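Local coordinates for flagellar hook-associated protein (Burkholderia pseudomallei, PDB 4UT1) that probably serves as a structural component of the bacterial flagellum, where it forms part of the junction at the hook, at residues 307-312 against 584-589; 312-317 against 432-437; 406-411 against 424-429. All coordinates share one frame; numbering follows the deposited sequence.

Overall arrangement
Helix 287-322 ties this region together: contacts 1 and 2 use successive parts of it and share Val312, and segment 424-429 of contact 3 leans on it through Thr427. The centres of contacts 1 and 2 are about 12 Å apart, those of 1 and 3 about 13 Å, and those of 2 and 3 about 16 Å. Along the chain the helix comes first, followed by 406-411, 424-429, 432-437 and finally 584-589, so contact 1 encloses contact 2, which in turn encloses contact 3. The chain builds the D2-like sheets, returns to the helix at 424-437, builds a second beta-rich part and returns at 584-589; here the D2-like part probably packs against the helical body.

Contact 1 of 3, residues 307-312 against 584-589; sequences LGALAV and KTMNNG
Met586 reaches from a loop to helix 287-322 and touches Ala309 and Leu310 with its terminal methyl. The contact between the two segments is entirely apolar: Met586 CE lies 4.0 Å from Ala309 CB, and it lies equally far, 4.0 Å, from Leu310 CD2. Chi1 (-57°) sets Met586 CG beside the backbone N, 4.1 Å from Leu310 CD2; bends at chi2 (-53°) and chi3 (-63°) bring CE round to the helix, the side chains crossing at a slant. Ala309 suits the helix face because its short methyl lets the methionine approach, while Leu310 supplies a longer flank. Thr368 touches both Ala309 and Met586, and Ala596 of helix 593-630 touches both Leu310 and Met586.

Polar bonding holds the loop itself. Thr585 and Met586 share one partner, Thr591, as in a classic beta bulge, and Asn587 OD1 is hydrogen-bonded to Thr591 OG1. One residue beyond the helical segment, Ser313 OG pairs with Thr585 OG1, a polar link beside the greasy one.

The division of labour suggests that hydrogen bonds set the shape of the loop, whereas the flexible, unbranched methionine fits itself to the helix by dispersion forces, which demand little in direction.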
loop_
_atom_site.group_PDB
_atom_site.type_symbol
_atom_site.label_atom_id
_atom_site.label_comp_id
_atom_site.label_asym_id
_atom_site.label_seq_id
_atom_site.Cartn_x
_atom_site.Cartn_y
_atom_site.Cartn_z
ATOM N N LEU A 307 1.149 1.001 -5.167
ATOM C CA LEU A 307 2.457 1.586 -5.387
ATOM C C LEU A 307 2.987 2.128 -4.064
ATOM O O LEU A 307 4.164 2.030 -3.784
ATOM C CB LEU A 307 2.408 2.688 -6.442
ATOM C CG LEU A 307 3.758 3.340 -6.751
ATOM C CD1 LEU A 307 4.772 2.314 -7.267
ATOM C CD2 LEU A 307 3.586 4.474 -7.743
ATOM N N GLY A 308 2.103 2.681 -3.244
ATOM C CA GLY A 308 2.489 3.116 -1.911
ATOM C C GLY A 308 3.014 1.969 -1.070
ATOM O O GLY A 308 3.963 2.123 -0.280
ATOM N N ALA A 309 2.404 0.803 -1.248
ATOM C CA ALA A 309 2.820 -0.382 -0.501
ATOM C C ALA A 309 4.247 -0.781 -0.861
ATOM O O ALA A 309 5.008 -1.200 0.012
ATOM C CB ALA A 309 1.855 -1.551 -0.759
ATOM N N LEU A 310 4.617 -0.640 -2.136
ATOM C CA LEU A 310 5.994 -0.925 -2.539
ATOM C C LEU A 310 6.990 -0.000 -1.839
ATOM O O LEU A 310 8.027 -0.456 -1.348
ATOM C CB LEU A 310 6.161 -0.806 -4.053
ATOM C CG LEU A 310 5.290 -1.729 -4.905
ATOM C CD1 LEU A 310 5.755 -1.670 -6.359
ATOM C CD2 LEU A 310 5.300 -3.160 -4.364
ATOM N N ALA A 311 6.679 1.296 -1.812
ATOM C CA ALA A 311 7.516 2.279 -1.119
ATOM C C ALA A 311 7.730 1.905 0.354
ATOM O O ALA A 311 8.861 1.952 0.860
ATOM C CB ALA A 311 6.900 3.678 -1.231
ATOM N N VAL A 312 6.650 1.530 1.033
ATOM C CA VAL A 312 6.724 1.184 2.436
ATOM C C VAL A 312 7.581 -0.064 2.619
ATOM O O VAL A 312 8.457 -0.090 3.456
ATOM C CB VAL A 312 5.336 0.948 3.058
ATOM C CG1 VAL A 312 5.474 0.337 4.456
ATOM C CG2 VAL A 312 4.545 2.246 3.118
ATOM N N LYS A 584 11.046 -11.922 -1.053
ATOM C CA LYS A 584 9.628 -11.980 -1.399
ATOM C C LYS A 584 8.737 -11.437 -0.282
ATOM O O LYS A 584 8.254 -12.185 0.574
ATOM C CB LYS A 584 9.237 -13.411 -1.758
ATOM C CG LYS A 584 10.016 -13.950 -2.946
ATOM C CD LYS A 584 9.492 -15.303 -3.398
ATOM C CE LYS A 584 10.398 -15.912 -4.454
ATOM N NZ LYS A 584 9.870 -17.203 -4.965
ATOM N N THR A 585 8.491 -10.130 -0.317
ATOM C CA THR A 585 7.813 -9.450 0.776
ATOM C C THR A 585 6.379 -9.067 0.454
ATOM O O THR A 585 5.628 -8.644 1.339
ATOM C CB THR A 585 8.578 -8.177 1.178
ATOM O OG1 THR A 585 8.695 -7.308 0.040
ATOM C CG2 THR A 585 9.967 -8.542 1.694
ATOM N N MET A 586 6.005 -9.211 -0.814
ATOM C CA MET A 586 4.700 -8.777 -1.280
ATOM C C MET A 586 3.801 -9.960 -1.610
ATOM O O MET A 586 4.286 -11.067 -1.878
ATOM C CB MET A 586 4.847 -7.864 -2.505
ATOM C CG MET A 586 5.723 -6.628 -2.258
ATOM S SD MET A 586 5.204 -5.676 -0.811
ATOM C CE MET A 586 3.564 -5.150 -1.308
ATOM N N ASN A 587 2.494 -9.705 -1.592
ATOM C CA ASN A 587 1.484 -10.713 -1.898
ATOM C C ASN A 587 1.680 -11.963 -1.052
ATOM O O ASN A 587 1.821 -13.068 -1.580
ATOM C CB ASN A 587 1.507 -11.077 -3.386
ATOM C CG ASN A 587 1.294 -9.873 -4.290
ATOM O OD1 ASN A 587 1.979 -9.712 -5.301
ATOM N ND2 ASN A 587 0.346 -9.018 -3.927
ATOM N N ASN A 588 1.702 -11.768 0.263
ATOM C CA ASN A 588 1.859 -12.858 1.223
ATOM C C ASN A 588 3.144 -13.661 1.036
ATOM O O ASN A 588 3.126 -14.894 1.022
ATOM C CB ASN A 588 0.648 -13.788 1.156
ATOM C CG ASN A 588 -0.644 -13.082 1.511
ATOM O OD1 ASN A 588 -0.863 -11.932 1.130
ATOM N ND2 ASN A 588 -1.503 -13.764 2.257
ATOM N N GLY A 589 4.263 -12.955 0.908
ATOM C CA GLY A 589 5.565 -13.597 0.857
ATOM C C GLY A 589 5.824 -14.357 -0.431
ATOM O O GLY A 589 6.615 -15.300 -0.452
#

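Contact 2 of 3, residues 312-317 against 432-437; sequences VSFASQ and DGFSLA
Two phenylalanines, Phe314 on the helix and Phe434 on the returning chain, make the close part of this contact. Phe314 CE1 comes to 3.8 Å from Phe434 CZ, and Phe314 CD1 approaches Phe434 CE2 to 4.0 Å. The side chains run at about a right angle, and CD1 of Phe314 lies in the plane of the Phe434 ring, at its edge. Swinging its ring trans to the main-chain nitrogen (chi1 -170°) lets Phe434 extend across to the helix. Ala315 has CB 4.3 Å from Phe434 CE2, and its small methyl lets the ring lie close to the helix.

Phe434 sits between a short, weakly bonded helical turn and strand 435-436, which pairs antiparallel with strand 337-338 in a small two-stranded sheet. Phe337 of that sheet extends the aromatic cluster: it meets Phe314 edge-to-face and Phe434 with planes at about 30°. Tyr120 also packs edge-to-face with Phe314, and Leu147 and Leu151 of helix 134-193 touch Phe314 and Phe434 respectively.

Away from the rings the character changes. Asp432 and Ala437 are exposed, and Ser435 and Ser316 partly so, as their small or polar side chains allow. Ser313 and Gln317, by contrast, form a buried polar patch of the helix: Ser313 OG is hydrogen-bonded to Thr364 O, and Gln317 NE2 turns back to Ser313 in weak bonds, 3.4 Å from Ser313 O and 3.1 Å from Ser313 OG.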
loop_
_atom_site.group_PDB
_atom_site.type_symbol
_atom_site.label_atom_id
_atom_site.label_comp_id
_atom_site.label_asym_id
_atom_site.label_seq_id
_atom_site.Cartn_x
_atom_site.Cartn_y
_atom_site.Cartn_z
ATOM N N VAL A 312 6.650 1.530 1.033
ATOM C CA VAL A 312 6.724 1.184 2.436
ATOM C C VAL A 312 7.581 -0.064 2.619
ATOM O O VAL A 312 8.457 -0.090 3.456
ATOM C CB VAL A 312 5.336 0.948 3.058
ATOM C CG1 VAL A 312 5.474 0.337 4.456
ATOM C CG2 VAL A 312 4.545 2.246 3.118
ATOM N N SER A 313 7.320 -1.094 1.829
ATOM C CA SER A 313 8.072 -2.325 1.973
ATOM C C SER A 313 9.551 -2.088 1.677
ATOM O O SER A 313 10.405 -2.600 2.379
ATOM C CB SER A 313 7.521 -3.416 1.054
ATOM O OG SER A 313 8.227 -4.626 1.270
ATOM N N PHE A 314 9.846 -1.320 0.627
ATOM C CA PHE A 314 11.229 -1.001 0.286
ATOM C C PHE A 314 11.941 -0.284 1.439
ATOM O O PHE A 314 12.999 -0.707 1.882
ATOM C CB PHE A 314 11.286 -0.138 -0.992
ATOM C CG PHE A 314 12.631 0.503 -1.237
ATOM C CD1 PHE A 314 12.941 1.739 -0.682
ATOM C CD2 PHE A 314 13.591 -0.130 -2.023
ATOM C CE1 PHE A 314 14.170 2.330 -0.906
ATOM C CE2 PHE A 314 14.826 0.464 -2.256
ATOM C CZ PHE A 314 15.120 1.689 -1.693
ATOM N N ALA A 315 11.356 0.811 1.910
ATOM C CA ALA A 315 11.936 1.572 3.010
ATOM C C ALA A 315 12.125 0.706 4.258
ATOM O O ALA A 315 13.181 0.738 4.881
ATOM C CB ALA A 315 11.068 2.789 3.327
ATOM N N SER A 316 11.108 -0.076 4.604
ATOM C CA SER A 316 11.158 -0.884 5.807
ATOM C C SER A 316 12.272 -1.928 5.724
ATOM O O SER A 316 13.026 -2.113 6.671
ATOM C CB SER A 316 9.813 -1.568 6.053
ATOM O OG SER A 316 8.822 -0.614 6.409
ATOM N N GLN A 317 12.354 -2.612 4.594
ATOM C CA GLN A 317 13.400 -3.621 4.396
ATOM C C GLN A 317 14.806 -3.051 4.427
ATOM O O GLN A 317 15.715 -3.654 5.000
ATOM C CB GLN A 317 13.211 -4.343 3.072
ATOM C CG GLN A 317 12.086 -5.328 3.057
ATOM C CD GLN A 317 12.009 -6.042 1.735
ATOM O OE1 GLN A 317 12.756 -6.984 1.490
ATOM N NE2 GLN A 317 11.131 -5.576 0.856
ATOM N N ASP A 432 4.004 10.519 -0.974
ATOM C CA ASP A 432 4.164 11.966 -0.847
ATOM C C ASP A 432 5.219 12.315 0.187
ATOM O O ASP A 432 5.853 13.364 0.093
ATOM C CB ASP A 432 2.830 12.643 -0.483
ATOM C CG ASP A 432 1.820 12.603 -1.610
ATOM O OD1 ASP A 432 2.211 12.796 -2.784
ATOM O OD2 ASP A 432 0.619 12.394 -1.317
ATOM N N GLY A 433 5.408 11.432 1.165
ATOM C CA GLY A 433 6.398 11.634 2.203
ATOM C C GLY A 433 7.687 10.848 2.022
ATOM O O GLY A 433 8.603 10.988 2.827
ATOM N N PHE A 434 7.772 10.042 0.964
ATOM C CA PHE A 434 8.962 9.210 0.742
ATOM C C PHE A 434 10.220 10.059 0.625
ATOM O O PHE A 434 10.289 10.965 -0.203
ATOM C CB PHE A 434 8.812 8.352 -0.524
ATOM C CG PHE A 434 9.895 7.318 -0.674
ATOM C CD1 PHE A 434 11.089 7.623 -1.319
ATOM C CD2 PHE A 434 9.725 6.047 -0.155
ATOM C CE1 PHE A 434 12.114 6.663 -1.433
ATOM C CE2 PHE A 434 10.738 5.088 -0.275
ATOM C CZ PHE A 434 11.925 5.405 -0.926
ATOM N N SER A 435 11.233 9.765 1.436
ATOM C CA SER A 435 12.484 10.504 1.317
ATOM C C SER A 435 13.672 9.752 1.867
ATOM O O SER A 435 13.524 8.776 2.586
ATOM C CB SER A 435 12.392 11.840 2.035
ATOM O OG SER A 435 12.036 11.647 3.374
ATOM N N LEU A 436 14.852 10.241 1.519
ATOM C CA LEU A 436 16.076 9.746 2.114
ATOM C C LEU A 436 16.119 10.270 3.536
ATOM O O LEU A 436 15.927 11.466 3.762
ATOM C CB LEU A 436 17.299 10.205 1.296
ATOM C CG LEU A 436 17.591 9.485 -0.022
ATOM C CD1 LEU A 436 16.468 9.656 -1.049
ATOM C CD2 LEU A 436 18.933 9.958 -0.621
ATOM N N ALA A 437 16.316 9.384 4.511
ATOM C CA ALA A 437 16.498 9.835 5.882
ATOM C C ALA A 437 17.806 10.607 6.009
ATOM O O ALA A 437 17.925 11.517 6.830
ATOM C CB ALA A 437 16.473 8.663 6.834
#

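Contact 3 of 3, residues 406-411 against 424-429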
loop_
_atom_site.group_PDB
_atom_site.type_symbol
_atom_site.label_atom_id
_atom_site.label_comp_id
_atom_site.label_asym_id
_atom_site.label_seq_id
_atom_site.Cartn_x
_atom_site.Cartn_y
_atom_site.Cartn_z
ATOM N N GLY A 406 -5.734 -8.275 9.628
ATOM C CA GLY A 406 -5.254 -8.212 8.256
ATOM C C GLY A 406 -3.946 -7.480 8.004
ATOM O O GLY A 406 -3.764 -6.860 6.946
ATOM N N GLY A 407 -3.030 -7.551 8.965
ATOM C CA GLY A 407 -1.706 -6.968 8.794
ATOM C C GLY A 407 -1.557 -5.616 9.463
ATOM O O GLY A 407 -0.482 -5.010 9.430
ATOM N N LEU A 408 -2.647 -5.142 10.063
ATOM C CA LEU A 408 -2.682 -3.833 10.705
ATOM C C LEU A 408 -2.873 -3.904 12.210
ATOM O O LEU A 408 -3.674 -4.696 12.706
ATOM C CB LEU A 408 -3.814 -2.988 10.125
ATOM C CG LEU A 408 -3.760 -2.719 8.629
ATOM C CD1 LEU A 408 -5.016 -1.955 8.214
ATOM C CD2 LEU A 408 -2.483 -1.933 8.305
ATOM N N LYS A 409 -2.164 -3.037 12.924
ATOM C CA LYS A 409 -2.400 -2.830 14.344
ATOM C C LYS A 409 -3.282 -1.600 14.491
ATOM O O LYS A 409 -2.908 -0.503 14.074
ATOM C CB LYS A 409 -1.087 -2.661 15.111
ATOM C CG LYS A 409 -0.206 -3.921 15.123
ATOM C CD LYS A 409 1.125 -3.678 15.840
ATOM C CE LYS A 409 2.046 -4.896 15.759
ATOM N NZ LYS A 409 3.452 -4.555 16.134
ATOM N N LEU A 410 -4.456 -1.789 15.080
ATOM C CA LEU A 410 -5.434 -0.712 15.164
ATOM C C LEU A 410 -5.672 -0.334 16.618
ATOM O O LEU A 410 -6.035 -1.179 17.445
ATOM C CB LEU A 410 -6.738 -1.127 14.480
ATOM C CG LEU A 410 -6.616 -1.492 12.999
ATOM C CD1 LEU A 410 -7.039 -2.929 12.748
ATOM C CD2 LEU A 410 -7.439 -0.527 12.147
ATOM N N SER A 411 -5.443 0.935 16.929
ATOM C CA SER A 411 -5.580 1.413 18.294
ATOM C C SER A 411 -6.537 2.594 18.412
ATOM O O SER A 411 -6.366 3.616 17.755
ATOM C CB SER A 411 -4.206 1.779 18.845
ATOM O OG SER A 411 -3.443 0.598 18.955
ATOM N N VAL A 424 -9.224 3.949 6.700
ATOM C CA VAL A 424 -7.843 3.619 6.986
ATOM C C VAL A 424 -7.106 3.446 5.681
ATOM O O VAL A 424 -7.423 2.539 4.901
ATOM C CB VAL A 424 -7.723 2.349 7.821
ATOM C CG1 VAL A 424 -6.246 1.999 8.034
ATOM C CG2 VAL A 424 -8.440 2.544 9.155
ATOM N N LEU A 425 -6.140 4.335 5.446
ATOM C CA LEU A 425 -5.357 4.347 4.216
ATOM C C LEU A 425 -3.899 4.137 4.584
ATOM O O LEU A 425 -3.149 5.104 4.757
ATOM C CB LEU A 425 -5.533 5.673 3.459
ATOM C CG LEU A 425 -6.953 6.202 3.205
ATOM C CD1 LEU A 425 -6.902 7.542 2.467
ATOM C CD2 LEU A 425 -7.765 5.203 2.384
ATOM N N PRO A 426 -3.490 2.872 4.748
ATOM C CA PRO A 426 -2.159 2.596 5.288
ATOM C C PRO A 426 -1.019 2.981 4.354
ATOM O O PRO A 426 0.058 3.285 4.870
ATOM C CB PRO A 426 -2.179 1.083 5.509
ATOM C CG PRO A 426 -3.668 0.725 5.583
ATOM C CD PRO A 426 -4.281 1.643 4.576
ATOM N N THR A 427 -1.237 2.982 3.037
ATOM C CA THR A 427 -0.124 3.166 2.096
ATOM C C THR A 427 -0.306 4.242 1.026
ATOM O O THR A 427 0.653 4.565 0.329
ATOM C CB THR A 427 0.198 1.863 1.346
ATOM O OG1 THR A 427 -0.956 1.436 0.608
ATOM C CG2 THR A 427 0.627 0.762 2.323
ATOM N N ARG A 428 -1.507 4.791 0.888
ATOM C CA ARG A 428 -1.719 5.790 -0.166
ATOM C C ARG A 428 -0.730 6.945 -0.041
ATOM O O ARG A 428 -0.149 7.385 -1.043
ATOM C CB ARG A 428 -3.149 6.349 -0.137
ATOM C CG ARG A 428 -3.391 7.310 -1.299
ATOM C CD ARG A 428 -4.760 7.979 -1.261
ATOM N NE ARG A 428 -5.854 7.024 -1.407
ATOM C CZ ARG A 428 -7.140 7.348 -1.319
ATOM N NH1 ARG A 428 -7.490 8.612 -1.091
ATOM N NH2 ARG A 428 -8.075 6.409 -1.462
ATOM N N GLY A 429 -0.561 7.442 1.183
ATOM C CA GLY A 429 0.292 8.591 1.454
ATOM C C GLY A 429 1.785 8.349 1.552
ATOM O O GLY A 429 2.565 9.288 1.761
#
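The forked end of Leu408 meets Pro426 and Val424, and its two methyls straddle one corner of the proline ring. Pro426 CG is the bump: it lies 4.0 Å from Leu408 CD1 and likewise 4.0 Å from Leu408 CD2, with the ring and the leucine crossing at about a right angle. Leu408 CD2 also rests 4.1 Å from Pro426 CB, while CD1 turns to the valine and comes 4.1 Å from Val424 CG1, the two side chains reaching toward each other tip to tip. With chi1 at -59° and chi2 extended at 176°, the leucine carries its fork out toward the other segment.

Val424 divides its own branches between two neighbours. CG1 serves Leu408, and CG2 lies more loosely, 4.4 Å from Leu410 CD2. Branched side chains suit these places because each can fill the gaps between the others' methyls, and the rigid proline offers a compact knob just where strand 421-425 has ended.

Ahead of Leu408, Gly406 and Gly407 form a type I' turn, linking strands 402-405 and 408-412 as a tight hairpin. The positive phi of Gly407 (100°) belongs to a backbone shape in which a side chain would be jammed against the preceding carbonyl.

Strands 408-412 and 421-425 belong to different antiparallel sheets, so the contact is sheet-to-sheet packing in the D2-like domain. Leu356 and Phe360 of strand 356-360 touch Val424 and Pro426 respectively, and Thr367 touches both Leu408 and Pro426. Beyond the proline the chain meets helix 287-322, where Thr427 OG1 bonds to Ala305 O and Arg428 touches Gln304. Outside that helix, the Arg428 guanidinium, with Leu425 CD1 over one face, is held by salt bridges to Asp256 and Asp370.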